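Local coordinates for protein DTDP-4-dehydrorhamnose reductase, rfbD ortholog (Clostridium acetobutylicum, PDB 1VL0) that probably catalyses the NAD(P)H-dependent reduction of dTDP-6-deoxy-L-lyxo-4-hexulose to dTDP-L-rhamnose in the dTDP-L-rhamnose pathway, and is captured here with bound NADH, at residues G119-P124 against P258-L263; F170-I175 against K284-L289; P153-V158 against Y213-C218. All blocks are in the same frame, centred on the assembly; numbering follows the deposited sequence.

Contact 1: residues G119-P124 against P258-L263; sequences GEAKEP and PKYSVL
Pro-258 starts the contact by pressing its CB against Gly-119, 3.4 Å from the glycine CA. Gly-119, at a positive phi (84°), lets the two backbones come close. Lys-259 is linked through a water that donates to Glu-120 OE2 and accepts from Lys-259 N, while the lysine chain bends off toward a weak, long ion pair with Asp-189. Beside this water, Lys-122 NZ hydrogen-bonds to Glu-120 O (2.7 Å). Tyr-260 is the residue most engaged with the other segment. Its N gives a weak, bent hydrogen bond to Gly-119 O (3.3 Å, 135° at the hydrogen), and its O meets the glycine CA-H. A second water accepts from Ala-121 N and, weakly, from Gly-119 N, and donates weakly to Tyr-260 O. With CG anti to the backbone N (chi1 -174°), the tyrosine ring lies along the chain of 121-124. The Lys-122 carbonyl carbon sits over the rim of one face and Val-262 CG2 over the opposite one. Ala-121 CB touches Tyr-260 CD1 at 4.0 Å, and the hydroxyl ends beside the Pro-124 ring, with OH 3.2 Å from CD. Val-262 lies side by side with Pro-124, CG1 to CG at 4.0 Å, and Val-262 O accepts a CA-H...O contact from Pro-124 CA, 3.5 Å CA to O. The Pro-258 side chain is about 8 Å from that of Tyr-137, which binds NADH. The arrangement is a loop-on-loop surface contact, in which a tyrosine ring packed along an irregular chain joins the segment after strand 107-113 to the one before helix 266-270.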
loop_
_atom_site.group_PDB
_atom_site.type_symbol
_atom_site.label_atom_id
_atom_site.label_comp_id
_atom_site.label_asym_id
_atom_site.label_seq_id
_atom_site.Cartn_x
_atom_site.Cartn_y
_atom_site.Cartn_z
ATOM N N GLY A 119 12.788 16.806 6.125
ATOM C CA GLY A 119 13.684 17.942 5.972
ATOM C C GLY A 119 15.122 17.684 6.351
ATOM O O GLY A 119 15.939 18.577 6.353
ATOM N N GLU A 120 15.454 16.448 6.656
ATOM C CA GLU A 120 16.813 16.108 7.057
ATOM C C GLU A 120 17.621 15.634 5.881
ATOM O O GLU A 120 18.765 15.359 6.058
ATOM C CB GLU A 120 16.797 15.045 8.175
ATOM C CG GLU A 120 16.308 15.585 9.533
ATOM C CD GLU A 120 17.087 16.833 9.969
ATOM O OE1 GLU A 120 18.321 16.720 10.230
ATOM O OE2 GLU A 120 16.478 17.941 10.008
ATOM N N ALA A 121 17.039 15.573 4.678
ATOM C CA ALA A 121 17.799 15.205 3.469
ATOM C C ALA A 121 18.949 16.135 3.160
ATOM O O ALA A 121 18.965 17.276 3.564
ATOM C CB ALA A 121 16.862 15.141 2.246
ATOM N N LYS A 122 19.921 15.639 2.424
ATOM C CA LYS A 122 21.099 16.422 2.093
ATOM C C LYS A 122 21.259 16.565 0.587
ATOM O O LYS A 122 22.167 17.265 0.131
ATOM C CB LYS A 122 22.347 15.787 2.721
ATOM C CG LYS A 122 22.702 16.319 4.156
ATOM C CD LYS A 122 21.983 15.568 5.293
ATOM C CE LYS A 122 21.941 16.385 6.626
ATOM N NZ LYS A 122 20.885 15.879 7.603
ATOM N N GLU A 123 20.375 15.918 -0.183
ATOM C CA GLU A 123 20.364 16.050 -1.640
ATOM C C GLU A 123 18.926 15.949 -2.182
ATOM O O GLU A 123 18.017 15.495 -1.455
ATOM C CB GLU A 123 21.271 14.995 -2.245
ATOM C CG GLU A 123 21.054 13.579 -1.741
ATOM C CD GLU A 123 21.907 12.539 -2.504
ATOM O OE1 GLU A 123 21.609 12.247 -3.708
ATOM O OE2 GLU A 123 22.872 12.005 -1.880
ATOM N N PRO A 124 18.704 16.388 -3.434
ATOM C CA PRO A 124 17.355 16.394 -4.008
ATOM C C PRO A 124 16.589 15.047 -3.825
ATOM O O PRO A 124 17.121 13.928 -4.091
ATOM C CB PRO A 124 17.592 16.734 -5.490
ATOM C CG PRO A 124 18.842 17.554 -5.446
ATOM C CD PRO A 124 19.689 16.910 -4.403
ATOM N N PRO A 258 10.855 22.041 7.118
ATOM C CA PRO A 258 11.995 21.244 6.743
ATOM C C PRO A 258 13.187 22.145 6.479
ATOM O O PRO A 258 13.027 23.211 5.898
ATOM C CB PRO A 258 11.546 20.562 5.424
ATOM C CG PRO A 258 10.114 20.883 5.247
ATOM C CD PRO A 258 9.884 22.147 6.013
ATOM N N LYS A 259 14.372 21.735 6.899
ATOM C CA LYS A 259 15.572 22.484 6.568
ATOM C C LYS A 259 15.852 22.400 5.056
ATOM O O LYS A 259 16.325 23.360 4.457
ATOM C CB LYS A 259 16.779 21.969 7.358
ATOM C CG LYS A 259 16.656 22.240 8.847
ATOM C CD LYS A 259 17.884 22.835 9.524
ATOM C CE LYS A 259 17.693 24.382 9.763
ATOM N NZ LYS A 259 16.754 24.731 10.886
ATOM N N TYR A 260 15.632 21.223 4.491
ATOM C CA TYR A 260 16.002 20.906 3.151
ATOM C C TYR A 260 14.837 20.153 2.493
ATOM O O TYR A 260 14.590 18.984 2.815
ATOM C CB TYR A 260 17.256 20.042 3.129
ATOM C CG TYR A 260 17.784 19.795 1.712
ATOM C CD1 TYR A 260 17.174 18.861 0.877
ATOM C CD2 TYR A 260 18.866 20.483 1.220
ATOM C CE1 TYR A 260 17.618 18.628 -0.402
ATOM C CE2 TYR A 260 19.354 20.226 -0.064
ATOM C CZ TYR A 260 18.711 19.319 -0.873
ATOM O OH TYR A 260 19.163 19.105 -2.149
ATOM N N SER A 261 14.142 20.820 1.576
ATOM C CA SER A 261 13.007 20.230 0.904
ATOM C C SER A 261 13.087 20.335 -0.613
ATOM O O SER A 261 12.076 20.495 -1.286
ATOM C CB SER A 261 11.717 20.870 1.427
ATOM O OG SER A 261 11.835 22.262 1.493
ATOM N N VAL A 262 14.294 20.189 -1.149
ATOM C CA VAL A 262 14.473 20.189 -2.594
ATOM C C VAL A 262 13.968 18.844 -3.103
ATOM O O VAL A 262 14.470 17.809 -2.682
ATOM C CB VAL A 262 15.946 20.401 -3.004
ATOM C CG1 VAL A 262 16.097 20.337 -4.525
ATOM C CG2 VAL A 262 16.419 21.713 -2.511
ATOM N N LEU A 263 12.968 18.880 -3.994
ATOM C CA LEU A 263 12.489 17.691 -4.620
ATOM C C LEU A 263 13.107 17.530 -5.984
ATOM O O LEU A 263 13.068 18.438 -6.791
ATOM C CB LEU A 263 10.977 17.767 -4.794
ATOM C CG LEU A 263 10.185 18.034 -3.528
ATOM C CD1 LEU A 263 8.661 17.985 -3.893
ATOM C CD2 LEU A 263 10.482 17.041 -2.456
HETATM O O HOH W 1 14.154 15.719 3.807
HETATM O O HOH W 2 14.158 19.599 9.171
#

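Contact 2: residues F170-I175 against K284-L289; sequences FVKTMI and KEYIDL
Val-171 and Ile-287 make the tightest apolar touch between the two helices, with CG1 of the valine 3.6 Å from CD1 of the isoleucine. Ile-287 bends at its second torsion (chi2 -67°), which swings CD1 toward helix 170-180, where Ile-175 CD1 also meets it, more loosely, at 4.3 Å. The aromatic contact is made by Tyr-286. Val-171 CG1 lies in the plane of its ring, at the edge and 3.8 Å from CE2, and the two side chains run alongside one another, pointing opposite ways. CG1 thus meets both the tyrosine edge and the end of the isoleucine. Phe-229 of helix 226-237 and Leu-283 also pack on this valine.

The polar end of the tyrosine is satisfied outside the two segments. Its OH is hydrogen-bonded to Gly-165 O and to Asn-169 ND2, which tie the ring to the connection between strand 155-164 and helix 170-180. Across the hydroxyl, at about a right angle, runs the extended chain of Lys-172, whose CE comes within 3.5 Å of Tyr-286 OH, its NZ making a weak hydrogen bond to Gly-167 O. The side chain of Tyr-286 is about 5 Å from that of Gln-23, an NADH-binding residue.

The axes approach to 11.9 Å and cross at -58°. This is a widely spaced, buried and obliquely crossed helix pair, which packs the C-terminal helix 279-290 on helix 170-180 beside the NADH-binding region of this reductase fold.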
loop_
_atom_site.group_PDB
_atom_site.type_symbol
_atom_site.label_atom_id
_atom_site.label_comp_id
_atom_site.label_asym_id
_atom_site.label_seq_id
_atom_site.Cartn_x
_atom_site.Cartn_y
_atom_site.Cartn_z
ATOM N N PHE A 170 4.337 33.935 -1.303
ATOM C CA PHE A 170 5.543 34.570 -0.778
ATOM C C PHE A 170 5.993 35.723 -1.626
ATOM O O PHE A 170 6.570 36.688 -1.125
ATOM C CB PHE A 170 6.657 33.533 -0.730
ATOM C CG PHE A 170 7.946 34.037 -0.177
ATOM C CD1 PHE A 170 8.100 34.212 1.170
ATOM C CD2 PHE A 170 9.019 34.295 -1.005
ATOM C CE1 PHE A 170 9.327 34.624 1.682
ATOM C CE2 PHE A 170 10.214 34.720 -0.511
ATOM C CZ PHE A 170 10.374 34.898 0.830
ATOM N N VAL A 171 5.733 35.626 -2.932
ATOM C CA VAL A 171 6.109 36.686 -3.851
ATOM C C VAL A 171 5.349 37.970 -3.512
ATOM O O VAL A 171 5.970 39.029 -3.301
ATOM C CB VAL A 171 5.920 36.280 -5.340
ATOM C CG1 VAL A 171 6.343 37.396 -6.261
ATOM C CG2 VAL A 171 6.717 35.038 -5.653
ATOM N N LYS A 172 4.018 37.865 -3.465
ATOM C CA LYS A 172 3.164 38.998 -3.107
ATOM C C LYS A 172 3.473 39.557 -1.712
ATOM O O LYS A 172 3.535 40.774 -1.497
ATOM C CB LYS A 172 1.683 38.613 -3.245
ATOM C CG LYS A 172 1.252 38.388 -4.682
ATOM C CD LYS A 172 -0.291 38.209 -4.783
ATOM C CE LYS A 172 -0.765 37.959 -6.190
ATOM N NZ LYS A 172 -2.294 37.891 -6.225
ATOM N N THR A 173 3.686 38.656 -0.768
ATOM C CA THR A 173 4.076 39.034 0.585
ATOM C C THR A 173 5.360 39.860 0.640
ATOM O O THR A 173 5.391 40.925 1.246
ATOM C CB THR A 173 4.220 37.767 1.405
ATOM O OG1 THR A 173 2.925 37.158 1.508
ATOM C CG2 THR A 173 4.636 38.060 2.847
HETATM N N MSE A 174 6.413 39.345 0.015
HETATM C CA MSE A 174 7.668 40.046 -0.071
HETATM C C MSE A 174 7.538 41.404 -0.719
HETATM O O MSE A 174 8.141 42.342 -0.249
HETATM C CB MSE A 174 8.680 39.240 -0.880
HETATM C CG MSE A 174 9.351 38.151 -0.107
HETATM SE SE MSE A 174 10.249 38.747 1.600
HETATM C CE MSE A 174 8.945 38.007 2.776
ATOM N N ILE A 175 6.806 41.478 -1.831
ATOM C CA ILE A 175 6.553 42.739 -2.536
ATOM C C ILE A 175 5.908 43.724 -1.618
ATOM O O ILE A 175 6.357 44.854 -1.542
ATOM C CB ILE A 175 5.718 42.527 -3.836
ATOM C CG1 ILE A 175 6.615 41.898 -4.903
ATOM C CG2 ILE A 175 5.198 43.858 -4.383
ATOM C CD1 ILE A 175 5.909 41.318 -6.138
ATOM N N LYS A 284 10.561 35.279 -13.140
ATOM C CA LYS A 284 10.547 36.486 -13.984
ATOM C C LYS A 284 9.254 36.594 -14.783
ATOM O O LYS A 284 8.673 37.692 -14.889
ATOM C CB LYS A 284 11.739 36.559 -14.928
ATOM C CG LYS A 284 11.804 37.900 -15.662
ATOM C CD LYS A 284 13.104 38.190 -16.373
ATOM C CE LYS A 284 13.152 39.666 -16.827
ATOM N NZ LYS A 284 11.930 40.087 -17.649
ATOM N N GLU A 285 8.788 35.490 -15.354
ATOM C CA GLU A 285 7.539 35.508 -16.153
ATOM C C GLU A 285 6.367 35.955 -15.253
ATOM O O GLU A 285 5.458 36.684 -15.649
ATOM C CB GLU A 285 7.317 34.135 -16.764
ATOM C CG GLU A 285 6.014 33.924 -17.504
ATOM C CD GLU A 285 5.702 32.444 -17.790
ATOM O OE1 GLU A 285 5.457 31.662 -16.829
ATOM O OE2 GLU A 285 5.655 32.051 -18.990
ATOM N N TYR A 286 6.395 35.515 -14.016
ATOM C CA TYR A 286 5.334 35.807 -13.071
ATOM C C TYR A 286 5.340 37.263 -12.646
ATOM O O TYR A 286 4.279 37.921 -12.652
ATOM C CB TYR A 286 5.420 34.892 -11.847
ATOM C CG TYR A 286 4.358 35.162 -10.796
ATOM C CD1 TYR A 286 3.031 34.859 -11.031
ATOM C CD2 TYR A 286 4.698 35.685 -9.585
ATOM C CE1 TYR A 286 2.065 35.102 -10.078
ATOM C CE2 TYR A 286 3.756 35.925 -8.611
ATOM C CZ TYR A 286 2.443 35.636 -8.857
ATOM O OH TYR A 286 1.533 35.892 -7.878
ATOM N N ILE A 287 6.501 37.764 -12.263
ATOM C CA ILE A 287 6.666 39.160 -11.882
ATOM C C ILE A 287 6.247 40.069 -13.045
ATOM O O ILE A 287 5.553 41.051 -12.804
ATOM C CB ILE A 287 8.131 39.482 -11.461
ATOM C CG1 ILE A 287 8.588 38.648 -10.284
ATOM C CG2 ILE A 287 8.328 40.980 -11.141
ATOM C CD1 ILE A 287 7.945 38.912 -9.058
ATOM N N ASP A 288 6.609 39.716 -14.283
ATOM C CA ASP A 288 6.217 40.484 -15.447
ATOM C C ASP A 288 4.681 40.543 -15.566
ATOM O O ASP A 288 4.140 41.573 -15.819
ATOM C CB ASP A 288 6.842 39.905 -16.726
ATOM C CG ASP A 288 8.394 40.102 -16.800
ATOM O OD1 ASP A 288 9.008 40.802 -15.952
ATOM O OD2 ASP A 288 9.066 39.571 -17.697
ATOM N N LEU A 289 4.009 39.418 -15.404
ATOM C CA LEU A 289 2.556 39.348 -15.380
ATOM C C LEU A 289 1.972 40.271 -14.322
ATOM O O LEU A 289 0.990 40.975 -14.568
ATOM C CB LEU A 289 2.087 37.905 -15.124
ATOM C CG LEU A 289 0.577 37.637 -15.182
ATOM C CD1 LEU A 289 0.057 37.846 -16.582
ATOM C CD2 LEU A 289 0.264 36.240 -14.709
#

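Contact 3: residues P153-V158 against Y213-C218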
loop_
_atom_site.group_PDB
_atom_site.type_symbol
_atom_site.label_atom_id
_atom_site.label_comp_id
_atom_site.label_asym_id
_atom_site.label_seq_id
_atom_site.Cartn_x
_atom_site.Cartn_y
_atom_site.Cartn_z
ATOM N N PRO A 153 -6.962 2.804 -8.629
ATOM C CA PRO A 153 -5.751 2.465 -9.411
ATOM C C PRO A 153 -5.323 3.433 -10.529
ATOM O O PRO A 153 -4.175 3.323 -10.977
ATOM C CB PRO A 153 -6.096 1.105 -10.042
ATOM C CG PRO A 153 -7.163 0.559 -9.186
ATOM C CD PRO A 153 -7.995 1.771 -8.804
ATOM N N LYS A 154 -6.255 4.256 -11.043
ATOM C CA LYS A 154 -5.980 5.339 -11.976
ATOM C C LYS A 154 -5.702 6.628 -11.219
ATOM O O LYS A 154 -6.496 7.541 -11.208
ATOM C CB LYS A 154 -7.102 5.496 -13.028
ATOM C CG LYS A 154 -7.160 4.319 -13.990
ATOM C CD LYS A 154 -8.215 4.489 -15.150
ATOM C CE LYS A 154 -7.904 3.515 -16.310
ATOM N NZ LYS A 154 -6.596 3.785 -16.992
ATOM N N TYR A 155 -4.523 6.692 -10.568
ATOM C CA TYR A 155 -4.154 7.828 -9.782
ATOM C C TYR A 155 -2.885 8.518 -10.288
ATOM O O TYR A 155 -1.989 7.900 -10.873
ATOM C CB TYR A 155 -3.959 7.456 -8.275
ATOM C CG TYR A 155 -2.716 6.684 -8.030
ATOM C CD1 TYR A 155 -2.725 5.309 -8.095
ATOM C CD2 TYR A 155 -1.516 7.322 -7.732
ATOM C CE1 TYR A 155 -1.560 4.586 -7.883
ATOM C CE2 TYR A 155 -0.342 6.604 -7.548
ATOM C CZ TYR A 155 -0.372 5.243 -7.631
ATOM O OH TYR A 155 0.784 4.502 -7.424
ATOM N N TYR A 156 -2.809 9.817 -9.988
ATOM C CA TYR A 156 -1.591 10.618 -10.160
ATOM C C TYR A 156 -1.441 11.419 -8.868
ATOM O O TYR A 156 -2.329 12.103 -8.446
ATOM C CB TYR A 156 -1.685 11.590 -11.319
ATOM C CG TYR A 156 -2.189 11.064 -12.650
ATOM C CD1 TYR A 156 -3.545 10.985 -12.913
ATOM C CD2 TYR A 156 -1.311 10.717 -13.659
ATOM C CE1 TYR A 156 -4.008 10.574 -14.152
ATOM C CE2 TYR A 156 -1.768 10.284 -14.883
ATOM C CZ TYR A 156 -3.117 10.248 -15.128
ATOM O OH TYR A 156 -3.573 9.786 -16.358
ATOM N N ILE A 157 -0.319 11.266 -8.203
ATOM C CA ILE A 157 -0.008 12.119 -7.038
ATOM C C ILE A 157 1.114 13.008 -7.495
ATOM O O ILE A 157 2.137 12.509 -7.956
ATOM C CB ILE A 157 0.366 11.270 -5.817
ATOM C CG1 ILE A 157 -0.904 10.562 -5.268
ATOM C CG2 ILE A 157 1.008 12.101 -4.689
ATOM C CD1 ILE A 157 -0.583 9.404 -4.441
ATOM N N VAL A 158 0.899 14.319 -7.403
ATOM C CA VAL A 158 1.885 15.306 -7.841
ATOM C C VAL A 158 2.274 16.206 -6.657
ATOM O O VAL A 158 1.440 17.002 -6.176
ATOM C CB VAL A 158 1.371 16.149 -9.009
ATOM C CG1 VAL A 158 2.478 17.117 -9.513
ATOM C CG2 VAL A 158 0.871 15.230 -10.193
ATOM N N TYR A 213 0.619 7.256 -14.959
ATOM C CA TYR A 213 0.100 7.189 -13.592
ATOM C C TYR A 213 1.234 7.040 -12.613
ATOM O O TYR A 213 2.326 6.561 -12.965
ATOM C CB TYR A 213 -0.833 5.997 -13.438
ATOM C CG TYR A 213 -2.075 6.080 -14.266
ATOM C CD1 TYR A 213 -3.070 6.951 -13.949
ATOM C CD2 TYR A 213 -2.272 5.247 -15.336
ATOM C CE1 TYR A 213 -4.250 7.011 -14.736
ATOM C CE2 TYR A 213 -3.479 5.306 -16.126
ATOM C CZ TYR A 213 -4.433 6.199 -15.805
ATOM O OH TYR A 213 -5.633 6.300 -16.537
ATOM N N GLY A 214 0.974 7.419 -11.375
ATOM C CA GLY A 214 1.955 7.241 -10.331
ATOM C C GLY A 214 2.152 8.486 -9.504
ATOM O O GLY A 214 1.346 9.395 -9.533
ATOM N N THR A 215 3.264 8.517 -8.796
ATOM C CA THR A 215 3.622 9.620 -7.961
ATOM C C THR A 215 4.770 10.405 -8.573
ATOM O O THR A 215 5.807 9.824 -8.885
ATOM C CB THR A 215 3.995 9.092 -6.559
ATOM O OG1 THR A 215 2.827 8.478 -5.964
ATOM C CG2 THR A 215 4.405 10.213 -5.601
ATOM N N PHE A 216 4.571 11.719 -8.704
ATOM C CA PHE A 216 5.558 12.616 -9.308
ATOM C C PHE A 216 5.876 13.772 -8.379
ATOM O O PHE A 216 4.983 14.358 -7.833
ATOM C CB PHE A 216 5.034 13.215 -10.614
ATOM C CG PHE A 216 4.722 12.171 -11.659
ATOM C CD1 PHE A 216 3.520 11.475 -11.620
ATOM C CD2 PHE A 216 5.666 11.826 -12.620
ATOM C CE1 PHE A 216 3.218 10.438 -12.630
ATOM C CE2 PHE A 216 5.374 10.824 -13.581
ATOM C CZ PHE A 216 4.186 10.131 -13.550
ATOM N N HIS A 217 7.137 14.141 -8.307
ATOM C CA HIS A 217 7.561 15.451 -7.823
ATOM C C HIS A 217 7.537 16.463 -8.959
ATOM O O HIS A 217 7.892 16.168 -10.103
ATOM C CB HIS A 217 8.987 15.347 -7.267
ATOM C CG HIS A 217 9.074 14.556 -6.008
ATOM N ND1 HIS A 217 10.279 14.203 -5.423
ATOM C CD2 HIS A 217 8.101 14.000 -5.245
ATOM C CE1 HIS A 217 10.026 13.525 -4.316
ATOM N NE2 HIS A 217 8.723 13.371 -4.196
ATOM N N CYS A 218 7.051 17.666 -8.654
ATOM C CA CYS A 218 6.966 18.740 -9.628
ATOM C C CYS A 218 7.205 20.091 -8.979
ATOM O O CYS A 218 6.250 20.774 -8.562
ATOM C CB CYS A 218 5.605 18.745 -10.324
ATOM S SG CYS A 218 5.655 19.966 -11.640
HETATM O O HOH W 3 3.108 5.825 -6.714
#
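Lys-154 NZ donates to Tyr-213 OH at 2.7 Å, the chain turning at its last torsion (chi4 -64°) to bring the ammonium onto the hydroxyl. The amine is also hydrogen-bonded to Ser-103 of a second subunit. Glu-107 takes a hydrogen bond from Tyr-156 OH and has a weaker one with Tyr-213 OH, so its carboxylate joins both phenols.

Backbone bonds follow along the parallel strands. Gly-214 N donates to Tyr-155 O (3.0 Å), Ile-157 N to Gly-214 O (2.8 Å), and Phe-216 N to Ile-157 O (2.7 Å), the last nearly straight at 169°. Gly-214 thus both donates to and accepts from the neighbouring strand. CA-H contacts accompany these bonds: Tyr-156 CA to Gly-214 O, Thr-215 CA to Ile-157 O and Val-158 CA to Phe-216 O.

Around this backbone the rings pack. The Tyr-156 and Tyr-213 rings meet obliquely, centroids 4.7 Å apart, with Tyr-213 CD1 over one face of the Tyr-156 ring, while Tyr-155 O lies at the Tyr-213 edge. Tyr-155 has CG between the backbone N and carbonyl carbon (chi1 73°), which brings ring atom CE2 close to Gly-214 CA (3.7 Å); a water in the ring plane joins its OH to Thr-215 OG1. On the same side Ile-157 and Thr-215 lie side by side. Toward helix 197-210, Val-158 CG1 packs on Cys-218 CB (3.6 Å).

Such a parallel strand pair, between helices 136-151 and 197-210 on its two faces, belongs to the Rossmann-type alpha/beta sheet of the extended short-chain dehydrogenases/reductases, here bordering the subunit interface at its Lys-154 and Tyr-213 end.

From the N terminus, the chain first reaches 119-124, the loop after strand 107-113, which meets 258-263 much later in the chain; contact 1 thus closes a loop of 133 intervening residues. Contact 3 lies wholly within that loop, pairing 153-158 with 213-218 across 54 residues inside the main sheet. Just beyond strand 155-164, helix 170-180 carries the first segment of contact 2, which closes only near the C terminus at 284-289 and therefore crosses both other contacts. Contacts 1 and 3 touch, Leu-263 CB lying 3.7 Å from His-217 ND1, whereas contact 2 stays about 13 Å from each at nearest atoms and lies across the chain's centre from contact 3.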